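Local coordinates for protein VipE (Legionella pneumophila subsp. pneumophila str. Philadelphia 1, PDB 4QN8) that is an effector of Legionella pneumophila, probably delivered into the host cell, whose molecular activity is not established and whose N-terminal half is described here, at residues A[5-8]-A[9-13]. Numbering follows the deposited sequence.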
ATOM      1  N   LEU A   5      12.501   9.424   1.552  1.00 21.79           N
ATOM      2  CA  LEU A   5      11.908  10.737   1.753  1.00 20.55           C
ATOM      3  C   LEU A   5      11.811  11.054   3.238  1.00 20.70           C
ATOM      4  O   LEU A   5      11.672  10.138   4.062  1.00 26.47           O
ATOM      5  CB  LEU A   5      10.496  10.753   1.182  1.00 20.54           C
ATOM      6  CG  LEU A   5      10.411  10.503  -0.324  1.00 25.17           C
ATOM      7  CD1 LEU A   5       8.976  10.233  -0.758  1.00 26.26           C
ATOM      8  CD2 LEU A   5      10.959  11.720  -1.029  1.00 27.66           C
ATOM      9  N   THR A   6      11.878  12.342   3.578  1.00 19.95           N
ATOM     10  CA  THR A   6      11.717  12.761   4.968  1.00 24.33           C
ATOM     11  C   THR A   6      10.349  12.333   5.501  1.00 25.80           C
ATOM     12  O   THR A   6      10.230  11.849   6.631  1.00 26.78           O
ATOM     13  CB  THR A   6      11.927  14.273   5.125  1.00 28.09           C
ATOM     14  OG1 THR A   6      13.255  14.605   4.690  1.00 30.77           O
ATOM     15  CG2 THR A   6      11.758  14.687   6.585  1.00 29.42           C
ATOM     16  N   GLN A   7       9.320  12.487   4.672  1.00 24.27           N
ATOM     17  CA  GLN A   7       7.975  12.034   5.005  1.00 23.43           C
ATOM     18  C   GLN A   7       7.986  10.563   5.449  1.00 22.74           C
ATOM     19  O   GLN A   7       7.381  10.194   6.461  1.00 26.23           O
ATOM     20  CB  GLN A   7       7.081  12.215   3.775  1.00 29.92           C
ATOM     21  CG  GLN A   7       5.684  11.697   3.936  1.00 34.63           C
ATOM     22  CD  GLN A   7       4.806  11.982   2.728  1.00 30.16           C
ATOM     23  OE1 GLN A   7       3.632  11.634   2.728  1.00 31.58           O
ATOM     24  NE2 GLN A   7       5.370  12.633   1.702  1.00 31.00           N
ATOM     25  N   THR A   8       8.699   9.731   4.696  1.00 20.80           N
ATOM     26  CA  THR A   8       8.812   8.313   5.012  1.00 19.87           C
ATOM     27  C   THR A   8       9.481   8.111   6.360  1.00 20.23           C
ATOM     28  O   THR A   8       8.996   7.348   7.196  1.00 21.20           O
ATOM     29  CB  THR A   8       9.631   7.594   3.949  1.00 21.46           C
ATOM     30  OG1 THR A   8       8.856   7.525   2.750  1.00 21.20           O
ATOM     31  CG2 THR A   8      10.002   6.169   4.400  1.00 21.56           C
ATOM     32  N   GLN A   9      10.590   8.803   6.571  1.00 22.39           N
ATOM     33  CA  GLN A   9      11.333   8.666   7.822  1.00 22.24           C
ATOM     34  C   GLN A   9      10.476   9.005   9.032  1.00 23.54           C
ATOM     35  O   GLN A   9      10.542   8.320  10.056  1.00 21.00           O
ATOM     36  CB  GLN A   9      12.571   9.563   7.815  1.00 20.18           C
ATOM     37  CG  GLN A   9      13.619   9.186   6.764  1.00 23.03           C
ATOM     38  CD  GLN A   9      14.656  10.278   6.577  1.00 37.45           C
ATOM     39  OE1 GLN A   9      14.586  11.332   7.215  1.00 46.33           O
ATOM     40  NE2 GLN A   9      15.623  10.032   5.701  1.00 47.58           N
ATOM     41  N   ARG A  10       9.693  10.077   8.927  1.00 21.23           N
ATOM     42  CA  ARG A  10       8.915  10.533  10.077  1.00 21.36           C
ATOM     43  C   ARG A  10       7.811   9.527  10.364  1.00 26.40           C
ATOM     44  O   ARG A  10       7.555   9.199  11.518  1.00 21.28           O
ATOM     45  CB  ARG A  10       8.339  11.930   9.843  1.00 20.99           C
ATOM     46  CG  ARG A  10       9.406  12.992   9.562  1.00 21.47           C
ATOM     47  CD  ARG A  10      10.238  13.307  10.793  1.00 26.23           C
ATOM     48  NE  ARG A  10      11.395  14.138  10.464  1.00 25.61           N
ATOM     49  CZ  ARG A  10      11.356  15.460  10.326  1.00 32.31           C
ATOM     50  NH1 ARG A  10      10.215  16.124  10.502  1.00 26.19           N
ATOM     51  NH2 ARG A  10      12.462  16.127  10.026  1.00 29.63           N
ATOM     52  N   LEU A  11       7.165   9.027   9.314  1.00 21.24           N
ATOM     53  CA  LEU A  11       6.076   8.074   9.503  1.00 26.60           C
ATOM     54  C   LEU A  11       6.592   6.711   9.983  1.00 24.61           C
ATOM     55  O   LEU A  11       5.939   6.051  10.800  1.00 24.39           O
ATOM     56  CB  LEU A  11       5.210   7.962   8.241  1.00 18.66           C
ATOM     57  CG  LEU A  11       4.511   9.291   7.924  1.00 25.02           C
ATOM     58  CD1 LEU A  11       3.942   9.330   6.518  1.00 22.77           C
ATOM     59  CD2 LEU A  11       3.392   9.582   8.919  1.00 27.87           C
ATOM     60  N   ILE A  12       7.776   6.313   9.517  1.00 22.66           N
ATOM     61  CA  ILE A  12       8.414   5.096  10.032  1.00 22.29           C
ATOM     62  C   ILE A  12       8.786   5.302  11.502  1.00 29.05           C
ATOM     63  O   ILE A  12       8.607   4.403  12.330  1.00 26.46           O
ATOM     64  CB  ILE A  12       9.668   4.704   9.230  1.00 22.21           C
ATOM     65  CG1 ILE A  12       9.298   4.380   7.785  1.00 23.21           C
ATOM     66  CG2 ILE A  12      10.358   3.497   9.862  1.00 24.82           C
ATOM     67  CD1 ILE A  12       8.924   2.943   7.535  1.00 31.97           C
ATOM     68  N   ASN A  13       9.302   6.488  11.824  1.00 20.54           N
ATOM     69  CA  ASN A  13       9.647   6.810  13.196  1.00 21.15           C
ATOM     70  C   ASN A  13       8.435   6.639  14.108  1.00 25.80           C
ATOM     71  O   ASN A  13       8.546   6.141  15.229  1.00 28.12           O
ATOM     72  CB  ASN A  13      10.178   8.242  13.292  1.00 23.00           C
ATOM     73  CG  ASN A  13      10.418   8.669  14.717  1.00 36.18           C
ATOM     74  OD1 ASN A  13      11.300   8.131  15.394  1.00 34.71           O
ATOM     75  ND2 ASN A  13       9.635   9.646  15.189  1.00 38.66           N
TER
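Arg10 comes to lie alongside Thr6 because its first torsion (chi1 -59°) turns CG toward the preceding turn and a bend at the second (chi2 -70°) carries the guanidinium beside the Thr6 methyl, which stands trans to its own backbone N. Thr6 CG2 lies 3.6 Å above the plane of the Arg10 guanidinium, offset toward its rim, and 3.8 Å from Arg10 NH2, so this is a van der Waals contact between a methyl and a planar cation. One residue on, Gln7 and Leu11 run side by side: Gln7 stretches out from CG trans to N (chi1 176°), and Gln7 CG packs against Leu11 CD1 at 3.9 Å. The polar ends are used elsewhere, the Thr6 hydroxyl hydrogen-bonded to Asp53 and the Gln7 amide oxygen to the backbone N-H of Thr39. Thr8 and Ile12 repeat the pattern on the face turned to helix 58-69, Thr8 CG2 touching Ile12 CG1, and Asp64 of that helix accepts hydrogen bonds from Thr8 OG1 and Leu5 N. Beneath these side chains, Gln9 N is hydrogen-bonded to Leu5 O at 3.0 Å and Ile12 N to Thr8 O at 2.8 Å, with Arg10 and Leu11 bonded likewise to Thr6 and Gln7. The i to i+4 ladder and its paired side chains are those of an alpha-helix, and Leu5 at the N-cap marks these as the first turns of helix 6-20 in an all-helical fold.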